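Local coordinates for protein HTH-type transcriptional regulator AscG (Escherichia coli, PDB 3BRQ) that represses transcription of the cryptic asc operon by binding DNA in a sequence-specific manner, as a member of the LacI family, at residues E156-A159 and G160-D163; V191-L194 and L195-A199; A215-A218 and L219-G223; G223-V226 and P227-V230. All coordinates share one frame; numbering follows the deposited sequence.

Contact 1: E156-A159 and G160-D163; sequences ERLA and GYKD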
ATOM      1  N   GLU B 156     -13.746  -4.818 -15.633  1.00 21.35           N
ATOM      2  CA  GLU B 156     -15.085  -4.293 -15.276  1.00 20.35           C
ATOM      3  C   GLU B 156     -15.172  -2.774 -15.417  1.00 20.16           C
ATOM      4  O   GLU B 156     -16.143  -2.231 -15.994  1.00 18.12           O
ATOM      5  CB  GLU B 156     -15.391  -4.683 -13.837  1.00 21.64           C
ATOM      6  CG  GLU B 156     -15.641  -6.205 -13.699  1.00 29.65           C
ATOM      7  CD  GLU B 156     -16.684  -6.651 -14.716  1.00 39.46           C
ATOM      8  OE1 GLU B 156     -17.893  -6.356 -14.496  1.00 44.00           O
ATOM      9  OE2 GLU B 156     -16.292  -7.239 -15.759  1.00 44.82           O
ATOM     10  N   ARG B 157     -14.139  -2.072 -14.944  1.00 17.97           N
ATOM     11  CA  ARG B 157     -14.115  -0.610 -15.074  1.00 16.54           C
ATOM     12  C   ARG B 157     -14.144  -0.162 -16.538  1.00 17.22           C
ATOM     13  O   ARG B 157     -14.764   0.844 -16.911  1.00 16.70           O
ATOM     14  CB  ARG B 157     -12.896  -0.002 -14.317  1.00 16.01           C
ATOM     15  CG  ARG B 157     -13.056  -0.210 -12.805  1.00 13.54           C
ATOM     16  CD  ARG B 157     -11.856   0.432 -11.943  1.00 14.71           C
ATOM     17  NE  ARG B 157     -12.192   0.180 -10.554  1.00 15.16           N
ATOM     18  CZ  ARG B 157     -11.319   0.176  -9.544  1.00 19.68           C
ATOM     19  NH1 ARG B 157     -10.006   0.300  -9.787  1.00 17.69           N
ATOM     20  NH2 ARG B 157     -11.773  -0.053  -8.318  1.00 19.91           N
ATOM     21  N   LEU B 158     -13.392  -0.867 -17.362  1.00 17.83           N
ATOM     22  CA  LEU B 158     -13.333  -0.524 -18.753  1.00 17.54           C
ATOM     23  C   LEU B 158     -14.701  -0.776 -19.365  1.00 16.78           C
ATOM     24  O   LEU B 158     -15.172   0.041 -20.135  1.00 18.41           O
ATOM     25  CB  LEU B 158     -12.254  -1.356 -19.479  1.00 18.01           C
ATOM     26  CG  LEU B 158     -12.107  -1.231 -21.005  1.00 14.79           C
ATOM     27  CD1 LEU B 158     -11.935   0.214 -21.472  1.00 13.83           C
ATOM     28  CD2 LEU B 158     -10.880  -2.040 -21.495  1.00 19.57           C
ATOM     29  N   ALA B 159     -15.296  -1.895 -19.038  1.00 16.79           N
ATOM     30  CA  ALA B 159     -16.647  -2.252 -19.567  1.00 19.74           C
ATOM     31  C   ALA B 159     -17.670  -1.162 -19.165  1.00 20.51           C
ATOM     32  O   ALA B 159     -18.513  -0.799 -19.950  1.00 18.38           O
ATOM     33  CB  ALA B 159     -17.064  -3.602 -18.998  1.00 19.53           C
ATOM     34  N   GLY B 160     -17.521  -0.590 -17.956  1.00 18.98           N
ATOM     35  CA  GLY B 160     -18.453   0.431 -17.474  1.00 19.71           C
ATOM     36  C   GLY B 160     -18.266   1.744 -18.216  1.00 20.64           C
ATOM     37  O   GLY B 160     -19.218   2.446 -18.474  1.00 20.50           O
ATOM     38  N   TYR B 161     -17.016   2.112 -18.506  1.00 20.57           N
ATOM     39  CA  TYR B 161     -16.746   3.177 -19.452  1.00 19.41           C
ATOM     40  C   TYR B 161     -17.433   2.956 -20.833  1.00 19.86           C
ATOM     41  O   TYR B 161     -18.103   3.856 -21.310  1.00 21.19           O
ATOM     42  CB  TYR B 161     -15.234   3.341 -19.591  1.00 20.30           C
ATOM     43  CG  TYR B 161     -14.771   4.229 -20.732  1.00 19.40           C
ATOM     44  CD1 TYR B 161     -14.811   5.629 -20.621  1.00 16.47           C
ATOM     45  CD2 TYR B 161     -14.274   3.674 -21.909  1.00 18.53           C
ATOM     46  CE1 TYR B 161     -14.353   6.455 -21.674  1.00 19.17           C
ATOM     47  CE2 TYR B 161     -13.799   4.488 -22.960  1.00 18.47           C
ATOM     48  CZ  TYR B 161     -13.867   5.861 -22.845  1.00 17.48           C
ATOM     49  OH  TYR B 161     -13.400   6.670 -23.865  1.00 18.26           O
ATOM     50  N   LYS B 162     -17.208   1.846 -21.512  1.00 18.81           N
ATOM     51  CA  LYS B 162     -17.799   1.666 -22.855  1.00 20.86           C
ATOM     52  C   LYS B 162     -19.329   1.696 -22.760  1.00 21.01           C
ATOM     53  O   LYS B 162     -20.004   2.290 -23.625  1.00 22.69           O
ATOM     54  CB  LYS B 162     -17.359   0.326 -23.468  1.00 20.04           C
ATOM     55  CG  LYS B 162     -15.817   0.254 -23.688  1.00 21.68           C
ATOM     56  CD  LYS B 162     -15.394  -1.119 -24.167  1.00 21.40           C
ATOM     57  CE  LYS B 162     -14.046  -1.109 -24.910  1.00 25.45           C
ATOM     58  NZ  LYS B 162     -13.572  -2.543 -25.075  1.00 29.43           N
ATOM     59  N   ASP B 163     -19.880   1.075 -21.713  1.00 21.85           N
ATOM     60  CA  ASP B 163     -21.380   1.063 -21.558  1.00 23.32           C
ATOM     61  C   ASP B 163     -21.961   2.464 -21.347  1.00 21.97           C
ATOM     62  O   ASP B 163     -23.001   2.777 -21.910  1.00 22.51           O
ATOM     63  CB  ASP B 163     -21.818   0.108 -20.441  1.00 23.36           C
ATOM     64  CG  ASP B 163     -23.356  -0.232 -20.476  1.00 30.83           C
ATOM     65  OD1 ASP B 163     -24.006  -0.282 -21.563  1.00 30.85           O
ATOM     66  OD2 ASP B 163     -23.897  -0.495 -19.382  1.00 38.02           O
TER

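Contact 2: V191-L194 and L195-A199; sequences VEML and LERGA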
ATOM      1  N   VAL B 191      -0.887   9.171 -20.664  1.00 20.02           N
ATOM      2  CA  VAL B 191      -1.320  10.509 -21.075  1.00 21.16           C
ATOM      3  C   VAL B 191      -0.481  11.089 -22.205  1.00 21.23           C
ATOM      4  O   VAL B 191      -1.040  11.664 -23.141  1.00 21.92           O
ATOM      5  CB  VAL B 191      -1.373  11.532 -19.897  1.00 20.10           C
ATOM      6  CG1 VAL B 191      -0.836  12.836 -20.336  1.00 22.99           C
ATOM      7  CG2 VAL B 191      -2.842  11.797 -19.543  1.00 23.47           C
ATOM      8  N   GLU B 192       0.846  10.916 -22.135  1.00 21.28           N
ATOM      9  CA  GLU B 192       1.724  11.408 -23.201  1.00 22.43           C
ATOM     10  C   GLU B 192       1.297  10.713 -24.518  1.00 21.73           C
ATOM     11  O   GLU B 192       1.247  11.345 -25.566  1.00 21.83           O
ATOM     12  CB  GLU B 192       3.187  11.152 -22.869  1.00 23.71           C
ATOM     13  CG  GLU B 192       4.193  11.806 -23.841  1.00 30.66           C
ATOM     14  CD  GLU B 192       3.894  13.315 -24.076  1.00 38.57           C
ATOM     15  OE1 GLU B 192       3.713  14.074 -23.070  1.00 42.30           O
ATOM     16  OE2 GLU B 192       3.796  13.728 -25.264  1.00 40.64           O
HETATM   17  N   MSE B 193       0.947   9.440 -24.430  1.00 19.73           N
HETATM   18  CA  MSE B 193       0.553   8.711 -25.630  1.00 19.63           C
HETATM   19  C   MSE B 193      -0.745   9.305 -26.195  1.00 18.56           C
HETATM   20  O   MSE B 193      -0.782   9.603 -27.350  1.00 23.90           O
HETATM   21  CB  MSE B 193       0.455   7.202 -25.381  1.00 18.46           C
HETATM   22  CG  MSE B 193      -0.010   6.417 -26.671  1.00 16.12           C
HETATM   23 SE   MSE B 193      -0.013   4.534 -26.347  0.50 15.74          SE
HETATM   24  CE  MSE B 193      -1.354   4.463 -24.969  1.00 19.51           C
ATOM     25  N   LEU B 194      -1.769   9.520 -25.386  1.00 17.00           N
ATOM     26  CA  LEU B 194      -3.041  10.159 -25.792  1.00 18.26           C
ATOM     27  C   LEU B 194      -2.880  11.553 -26.401  1.00 18.58           C
ATOM     28  O   LEU B 194      -3.526  11.873 -27.386  1.00 17.62           O
ATOM     29  CB  LEU B 194      -3.997  10.244 -24.559  1.00 19.32           C
ATOM     30  CG  LEU B 194      -4.394   8.935 -23.855  1.00 20.35           C
ATOM     31  CD1 LEU B 194      -5.023   9.173 -22.460  1.00 17.87           C
ATOM     32  CD2 LEU B 194      -5.386   8.189 -24.802  1.00 14.83           C
ATOM     33  N   LEU B 195      -2.023  12.389 -25.811  1.00 17.86           N
ATOM     34  CA  LEU B 195      -1.714  13.711 -26.369  1.00 17.96           C
ATOM     35  C   LEU B 195      -1.023  13.621 -27.689  1.00 18.96           C
ATOM     36  O   LEU B 195      -1.304  14.445 -28.556  1.00 20.18           O
ATOM     37  CB  LEU B 195      -0.771  14.531 -25.415  1.00 18.21           C
ATOM     38  CG  LEU B 195      -1.356  14.734 -23.990  1.00 19.47           C
ATOM     39  CD1 LEU B 195      -0.357  15.544 -23.057  1.00 23.72           C
ATOM     40  CD2 LEU B 195      -2.611  15.532 -24.137  1.00 20.96           C
ATOM     41  N   GLU B 196      -0.060  12.700 -27.856  1.00 18.98           N
ATOM     42  CA  GLU B 196       0.554  12.500 -29.189  1.00 20.13           C
ATOM     43  C   GLU B 196      -0.484  11.970 -30.223  1.00 19.67           C
ATOM     44  O   GLU B 196      -0.417  12.338 -31.400  1.00 19.65           O
ATOM     45  CB  GLU B 196       1.756  11.539 -29.124  1.00 20.48           C
ATOM     46  CG  GLU B 196       2.923  12.081 -28.311  1.00 22.75           C
ATOM     47  CD  GLU B 196       4.005  11.070 -28.035  1.00 27.51           C
ATOM     48  OE1 GLU B 196       3.823   9.882 -28.368  1.00 25.40           O
ATOM     49  OE2 GLU B 196       5.040  11.464 -27.438  1.00 28.29           O
ATOM     50  N   ARG B 197      -1.420  11.116 -29.793  1.00 19.60           N
ATOM     51  CA  ARG B 197      -2.495  10.574 -30.718  1.00 19.47           C
ATOM     52  C   ARG B 197      -3.358  11.677 -31.346  1.00 21.01           C
ATOM     53  O   ARG B 197      -3.912  11.487 -32.435  1.00 22.37           O
ATOM     54  CB  ARG B 197      -3.392   9.531 -30.049  1.00 18.58           C
ATOM     55  CG  ARG B 197      -2.769   8.161 -29.875  1.00 13.76           C
ATOM     56  CD  ARG B 197      -3.788   7.276 -29.180  1.00 15.40           C
ATOM     57  NE  ARG B 197      -3.230   5.948 -28.876  1.00 15.41           N
ATOM     58  CZ  ARG B 197      -3.750   5.128 -27.969  1.00 14.29           C
ATOM     59  NH1 ARG B 197      -4.785   5.507 -27.260  1.00 20.26           N
ATOM     60  NH2 ARG B 197      -3.250   3.922 -27.800  1.00 19.69           N
ATOM     61  N   GLY B 198      -3.462  12.813 -30.668  1.00 23.20           N
ATOM     62  CA  GLY B 198      -4.158  14.011 -31.180  1.00 25.12           C
ATOM     63  C   GLY B 198      -5.675  14.062 -31.026  1.00 26.83           C
ATOM     64  O   GLY B 198      -6.304  15.058 -31.355  1.00 28.03           O
ATOM     65  N   ALA B 199      -6.285  12.986 -30.558  1.00 26.97           N
ATOM     66  CA  ALA B 199      -7.741  12.927 -30.435  1.00 26.72           C
ATOM     67  C   ALA B 199      -8.127  13.781 -29.212  1.00 26.78           C
ATOM     68  O   ALA B 199      -7.533  13.647 -28.149  1.00 25.89           O
ATOM     69  CB  ALA B 199      -8.185  11.438 -30.310  1.00 27.25           C
TER
HETATM   70  O   HOH W   1      -6.063  11.151 -27.799  1.00 40.27           O

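Contact 3: A215-A218 and L219-G223; sequences AMKA and LHERG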
ATOM      1  N   ALA B 215      -0.898  10.866 -14.499  1.00 17.98           N
ATOM      2  CA  ALA B 215      -1.495  11.539 -15.632  1.00 18.48           C
ATOM      3  C   ALA B 215      -1.651  13.068 -15.394  1.00 19.15           C
ATOM      4  O   ALA B 215      -1.255  13.861 -16.215  1.00 18.55           O
ATOM      5  CB  ALA B 215      -2.888  10.830 -16.018  1.00 16.96           C
HETATM    6  N   MSE B 216      -2.133  13.479 -14.220  1.00 21.31           N
HETATM    7  CA  MSE B 216      -2.082  14.887 -13.861  1.00 21.96           C
HETATM    8  C   MSE B 216      -0.656  15.483 -13.975  1.00 22.08           C
HETATM    9  O   MSE B 216      -0.493  16.670 -14.300  1.00 22.18           O
HETATM   10  CB  MSE B 216      -2.625  15.128 -12.456  1.00 22.53           C
HETATM   11  CG  MSE B 216      -4.103  15.005 -12.381  1.00 21.73           C
HETATM   12 SE   MSE B 216      -4.944  15.476 -10.751  0.50 21.62          SE
HETATM   13  CE  MSE B 216      -3.807  14.582  -9.459  1.00 22.55           C
ATOM     14  N   LYS B 217       0.372  14.682 -13.743  1.00 22.58           N
ATOM     15  CA  LYS B 217       1.753  15.228 -13.792  1.00 23.24           C
ATOM     16  C   LYS B 217       2.119  15.502 -15.254  1.00 22.05           C
ATOM     17  O   LYS B 217       2.576  16.570 -15.636  1.00 21.47           O
ATOM     18  CB  LYS B 217       2.768  14.277 -13.102  1.00 23.53           C
ATOM     19  CG  LYS B 217       4.230  14.704 -13.195  1.00 24.38           C
ATOM     20  CD  LYS B 217       4.541  15.836 -12.220  1.00 30.07           C
ATOM     21  CE  LYS B 217       6.004  16.242 -12.254  1.00 27.58           C
ATOM     22  NZ  LYS B 217       6.212  17.426 -11.323  1.00 33.80           N
ATOM     23  N   ALA B 218       1.830  14.539 -16.094  1.00 23.26           N
ATOM     24  CA  ALA B 218       2.217  14.656 -17.500  1.00 23.04           C
ATOM     25  C   ALA B 218       1.401  15.789 -18.149  1.00 22.88           C
ATOM     26  O   ALA B 218       1.911  16.523 -19.014  1.00 22.74           O
ATOM     27  CB  ALA B 218       2.046  13.323 -18.194  1.00 22.56           C
ATOM     28  N   LEU B 219       0.171  15.975 -17.680  1.00 21.78           N
ATOM     29  CA  LEU B 219      -0.685  17.007 -18.209  1.00 22.96           C
ATOM     30  C   LEU B 219      -0.151  18.399 -17.800  1.00 24.09           C
ATOM     31  O   LEU B 219      -0.045  19.305 -18.633  1.00 23.06           O
ATOM     32  CB  LEU B 219      -2.153  16.800 -17.749  1.00 21.91           C
ATOM     33  CG  LEU B 219      -2.996  15.684 -18.386  1.00 21.39           C
ATOM     34  CD1 LEU B 219      -4.278  15.468 -17.596  1.00 21.17           C
ATOM     35  CD2 LEU B 219      -3.319  16.048 -19.841  1.00 20.53           C
ATOM     36  N   HIS B 220       0.172  18.554 -16.516  1.00 24.79           N
ATOM     37  CA  HIS B 220       0.788  19.767 -15.997  1.00 26.83           C
ATOM     38  C   HIS B 220       2.086  20.089 -16.721  1.00 28.13           C
ATOM     39  O   HIS B 220       2.347  21.258 -17.036  1.00 27.83           O
ATOM     40  CB  HIS B 220       1.098  19.571 -14.527  1.00 27.55           C
ATOM     41  CG  HIS B 220       1.532  20.813 -13.827  1.00 30.87           C
ATOM     42  ND1 HIS B 220       2.843  21.050 -13.475  1.00 33.31           N
ATOM     43  CD2 HIS B 220       0.818  21.863 -13.362  1.00 34.71           C
ATOM     44  CE1 HIS B 220       2.922  22.206 -12.840  1.00 35.01           C
ATOM     45  NE2 HIS B 220       1.708  22.722 -12.759  1.00 35.97           N
ATOM     46  N   GLU B 221       2.902  19.068 -16.978  1.00 29.93           N
ATOM     47  CA  GLU B 221       4.152  19.233 -17.720  1.00 32.13           C
ATOM     48  C   GLU B 221       3.912  19.650 -19.173  1.00 33.26           C
ATOM     49  O   GLU B 221       4.720  20.351 -19.761  1.00 33.95           O
ATOM     50  CB  GLU B 221       4.965  17.950 -17.708  1.00 32.64           C
ATOM     51  CG  GLU B 221       5.737  17.672 -16.423  1.00 36.70           C
ATOM     52  CD  GLU B 221       6.517  16.360 -16.495  1.00 42.09           C
ATOM     53  OE1 GLU B 221       6.228  15.523 -17.403  1.00 45.24           O
ATOM     54  OE2 GLU B 221       7.414  16.160 -15.657  1.00 43.30           O
ATOM     55  N   ARG B 222       2.801  19.225 -19.763  1.00 33.43           N
ATOM     56  CA  ARG B 222       2.556  19.604 -21.134  1.00 34.36           C
ATOM     57  C   ARG B 222       1.773  20.919 -21.202  1.00 34.05           C
ATOM     58  O   ARG B 222       1.324  21.300 -22.278  1.00 34.97           O
ATOM     59  CB  ARG B 222       1.869  18.474 -21.937  1.00 35.34           C
ATOM     60  CG  ARG B 222       2.722  17.210 -22.101  1.00 39.55           C
ATOM     61  CD  ARG B 222       4.151  17.521 -22.556  1.00 47.90           C
ATOM     62  NE  ARG B 222       4.230  17.909 -23.966  1.00 54.48           N
ATOM     63  CZ  ARG B 222       4.894  17.231 -24.904  1.00 58.73           C
ATOM     64  NH1 ARG B 222       5.555  16.116 -24.584  1.00 59.28           N
ATOM     65  NH2 ARG B 222       4.904  17.664 -26.170  1.00 59.93           N
ATOM     66  N   GLY B 223       1.644  21.604 -20.058  1.00 32.62           N
ATOM     67  CA  GLY B 223       0.842  22.840 -19.946  1.00 31.29           C
ATOM     68  C   GLY B 223      -0.647  22.648 -20.226  1.00 30.32           C
ATOM     69  O   GLY B 223      -1.312  23.542 -20.765  1.00 29.31           O
TER
HETATM   70  O   HOH W   2       5.053  19.775 -13.041  1.00 41.85           O

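Contact 4: G223-V226 and P227-V230; sequences GVAV and PEQV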
ATOM      1  N   GLY B 223       1.644  21.604 -20.058  1.00 32.62           N
ATOM      2  CA  GLY B 223       0.842  22.840 -19.946  1.00 31.29           C
ATOM      3  C   GLY B 223      -0.647  22.648 -20.226  1.00 30.32           C
ATOM      4  O   GLY B 223      -1.312  23.542 -20.765  1.00 29.31           O
ATOM      5  N   VAL B 224      -1.185  21.487 -19.848  1.00 28.79           N
ATOM      6  CA  VAL B 224      -2.634  21.227 -20.012  1.00 27.81           C
ATOM      7  C   VAL B 224      -3.303  21.358 -18.658  1.00 27.62           C
ATOM      8  O   VAL B 224      -3.056  20.546 -17.769  1.00 27.71           O
ATOM      9  CB  VAL B 224      -2.934  19.827 -20.612  1.00 27.50           C
ATOM     10  CG1 VAL B 224      -4.448  19.627 -20.819  1.00 26.74           C
ATOM     11  CG2 VAL B 224      -2.229  19.642 -21.942  1.00 27.01           C
ATOM     12  N   ALA B 225      -4.169  22.364 -18.517  1.00 26.78           N
ATOM     13  CA  ALA B 225      -4.817  22.664 -17.241  1.00 26.44           C
ATOM     14  C   ALA B 225      -5.796  21.603 -16.778  1.00 26.33           C
ATOM     15  O   ALA B 225      -6.698  21.191 -17.538  1.00 24.66           O
ATOM     16  CB  ALA B 225      -5.514  24.037 -17.283  1.00 26.67           C
ATOM     17  N   VAL B 226      -5.588  21.165 -15.536  1.00 25.34           N
ATOM     18  CA  VAL B 226      -6.539  20.348 -14.787  1.00 26.16           C
ATOM     19  C   VAL B 226      -7.119  21.166 -13.636  1.00 25.56           C
ATOM     20  O   VAL B 226      -6.348  21.631 -12.776  1.00 25.04           O
ATOM     21  CB  VAL B 226      -5.863  19.076 -14.218  1.00 26.63           C
ATOM     22  CG1 VAL B 226      -6.879  18.187 -13.467  1.00 26.61           C
ATOM     23  CG2 VAL B 226      -5.231  18.293 -15.318  1.00 28.12           C
ATOM     24  N   PRO B 227      -8.469  21.273 -13.561  1.00 26.25           N
ATOM     25  CA  PRO B 227      -9.475  20.621 -14.420  1.00 26.96           C
ATOM     26  C   PRO B 227      -9.899  21.414 -15.619  1.00 27.08           C
ATOM     27  O   PRO B 227     -10.726  20.924 -16.426  1.00 26.48           O
ATOM     28  CB  PRO B 227     -10.683  20.484 -13.483  1.00 26.72           C
ATOM     29  CG  PRO B 227     -10.568  21.686 -12.611  1.00 28.15           C
ATOM     30  CD  PRO B 227      -9.117  22.035 -12.476  1.00 26.89           C
ATOM     31  N   GLU B 228      -9.373  22.627 -15.767  1.00 27.41           N
ATOM     32  CA  GLU B 228      -9.950  23.523 -16.787  1.00 28.20           C
ATOM     33  C   GLU B 228     -10.008  22.992 -18.195  1.00 27.92           C
ATOM     34  O   GLU B 228     -11.022  23.144 -18.878  1.00 27.08           O
ATOM     35  CB  GLU B 228      -9.286  24.859 -16.807  1.00 28.46           C
ATOM     36  CG  GLU B 228      -9.666  25.651 -15.590  1.00 33.24           C
ATOM     37  CD  GLU B 228      -8.647  25.517 -14.507  1.00 36.55           C
ATOM     38  OE1 GLU B 228      -7.769  24.617 -14.612  1.00 36.73           O
ATOM     39  OE2 GLU B 228      -8.738  26.317 -13.542  1.00 38.89           O
ATOM     40  N   GLN B 229      -8.900  22.398 -18.628  1.00 26.90           N
ATOM     41  CA  GLN B 229      -8.842  21.835 -19.957  1.00 25.64           C
ATOM     42  C   GLN B 229      -9.132  20.348 -19.899  1.00 25.57           C
ATOM     43  O   GLN B 229      -9.874  19.827 -20.739  1.00 24.85           O
ATOM     44  CB  GLN B 229      -7.488  22.148 -20.583  1.00 25.40           C
ATOM     45  CG  GLN B 229      -7.425  23.512 -21.257  1.00 26.31           C
ATOM     46  CD  GLN B 229      -5.990  24.002 -21.551  1.00 29.18           C
ATOM     47  OE1 GLN B 229      -5.043  23.738 -20.818  1.00 29.77           O
ATOM     48  NE2 GLN B 229      -5.862  24.773 -22.602  1.00 33.69           N
ATOM     49  N   VAL B 230      -8.574  19.659 -18.904  1.00 24.30           N
ATOM     50  CA  VAL B 230      -8.917  18.215 -18.725  1.00 24.69           C
ATOM     51  C   VAL B 230      -9.277  17.925 -17.261  1.00 23.93           C
ATOM     52  O   VAL B 230      -8.465  18.144 -16.361  1.00 24.07           O
ATOM     53  CB  VAL B 230      -7.764  17.285 -19.198  1.00 23.92           C
ATOM     54  CG1 VAL B 230      -8.038  15.801 -18.826  1.00 22.54           C
ATOM     55  CG2 VAL B 230      -7.540  17.435 -20.633  1.00 22.55           C
TER

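Contact 1: E156-A159 and G160-D163
Tyr161 N donates to Arg157 O at 3.0 Å, and the bond is close to straight (172°). It belongs to a run of four i to i+4 backbone bonds. Gly160 N to Glu156 O is the most bent of them (144°), while Lys162 N reaches Leu158 O and Asp163 N reaches Ala159 O. Arg157 O is also gripped by Ser127 OG, from helix 123-136. One apolar pair joins the side chains, Leu158 and Tyr161. Leu158 CG is turned away from its own N (chi1 175°), and this brings CD1 within 4.2 Å of Tyr161 CD2, the two side chains lying aslant. The other approaches are to a carbonyl. Leu158 O sits at the edge of the Tyr161 ring, near its plane, and is 3.3 Å from Tyr161 CB. The extended Lys162 chain passes the same carbonyl, with its CG 3.6 Å from Leu158 O. Beyond the segments, Tyr161 OH bonds to Ile142 O and its ring stacks with Phe144. Arg157 points away from the second segment, and its NH1 bonds to Tyr31 OH. The stretch is thus two turns of regular alpha helix, with one face laid on strand 142-145. Helix 152-167 is the connecting helix of a beta-alpha-beta unit in the periplasmic-binding-protein-like fold.

Contact 2: V191-L194 and L195-A199
Met193 and Arg197 lie one turn apart near the C-terminal end of helix 184-197, in the periplasmic-binding-protein-like domain. Their side chains cross obliquely. Met193 is a selenomethionine whose chain bends at its last torsion (chi3 63°), which sets CE over one face of the Arg197 guanidinium, 3.4 Å from NH2. SE lies 3.6 Å from the same nitrogen. Leu194 CD2 approaches the guanidinium at a slant and comes nearest to NH1. That nitrogen bonds to the carbonyls of Lys175 and Ile177, so the group is held by polar bonds as well as packing.

Glu192 and Glu196 cross at about a right angle. Their carboxylate planes are 63° apart, and the two OE2 atoms are 3.4 Å from each other. Two like charges this close would be expected to repel, but Glu192 OE2 also forms a salt bridge with Arg222, which probably eases the cost. Toward helix 209-221, Val191 CG1 meets Leu195 CD1 at 3.9 Å.

Backbone bonds from Leu195, Glu196 and Arg197 to the carbonyls four residues earlier carry the helix to its end. Gly198 then leaves helical geometry with a positive phi (82°). Its N makes weak bonds to Leu194 O and Leu195 O. A water donates to Leu194 O at 2.7 Å and to Ala199 O at 2.9 Å, bridging the last turn to the chain that leaves it.

Contact 3: A215-A218 and L219-G223
Lys217 meets Glu221 one turn further along helix 209-221, the two side chains set at a slant. With chi1 at 176°, the lysine chain leaves CB on the far side from its own N. It bends at chi2 (77°) and then runs straight to the tip. CE comes 3.7 Å from Glu221 OE2. NZ stays 4.7 Å from that oxygen, so the opposite charges are near but form no salt bridge. NZ instead bonds to Thr244 O of the second subunit. It also donates to a water at 3.1 Å. The same water is hydrogen-bonded to His220 ND1 at 2.6 Å, at the edge of the imidazole and in its plane. Lys217 also packs on Pro242 of the second subunit, and His220 packs on Val245 of that chain.

Glu221 lies along the helix surface, with CG 3.4 Å from Lys217 O. Leu219 folds back in a similar way on the turn before it, and its CG is 3.3 Å from Ala215 O. The Leu219 side chain packs on Val232 of strand 231-235. Ala218 turns to helix 184-197, where Ala188 and Val191 cover it.

Backbone bonds from Leu219, His220, Glu221 and Arg222 to the carbonyls four residues earlier hold the turns. The last, Arg222 N to Ala218 O, is clearly bent (134°). Gly223 N then turns back to His220 O, and Val224 N probably bonds to Leu219 O. With Gly223 at positive phi as the C-prime residue, this is the Schellman motif that ends the helix.

Contact 4: G223-V226 and P227-V230
Gly223 O has Gln229 OE1 nearby, but the amide oxygen is used one peptide further on. Val224 comes next. A chi1 of -178° sends its CG1 to Val230 CG2, at 3.8 Å, and to Gln229 CB. The two valines are inclined to each other, and both also touch Leu219 of helix 209-221.

Ala225 makes the polar links of the turn. Its N donates to Gln229 OE1 at 2.8 Å. The bond is nearly straight (169°) and lies in the plane of the side-chain carbonyl. An extended glutamine chain reaches across to make it. Ala225 O accepts two bonds, from Val230 N at 2.8 Å and from Gln229 N at 2.7 Å. The first donor stands nearly in line with the carbonyl. The second comes from above the carbonyl plane, 42° out of it. Ala225 CB meets Glu228 OE1 at 3.5 Å.

Residues 225-228 form a type VIa turn, the class with a cis proline at its third position. It lies in the loop that leads from helix 209-221 into strand 231-235, within a beta-alpha-beta unit. The cis peptide bond between Val226 and Pro227 brings the CA atoms of these two residues to 3.0 Å.

Val226 CB and both methyls lie close to Val230 O, CG1 at 3.3 Å. Val226 CA makes a CA-H...O contact with that oxygen. Val226 also packs on Leu219 and Pro246, while Pro227 rests on Ile292.

In the fold
All four contacts lie in one periplasmic-binding-protein-like domain and follow one another along the chain. Contact 1 is on helix 152-167, with its centre about 21 Å from that of contact 2 and about 25 Å from that of contact 3. Contact 2 ends helix 184-197. Contact 3 ends helix 209-221, and contact 4 is the loop leading on to strand 231-235. The centres of contacts 2 and 3 are about 12 Å apart, and the two helices pack together there, with a salt bridge between them. Contacts 3 and 4 share Gly223, and their centres are about 8 Å apart. Contact 3 alone reaches the second subunit, linking this corner of the domain to the dimer.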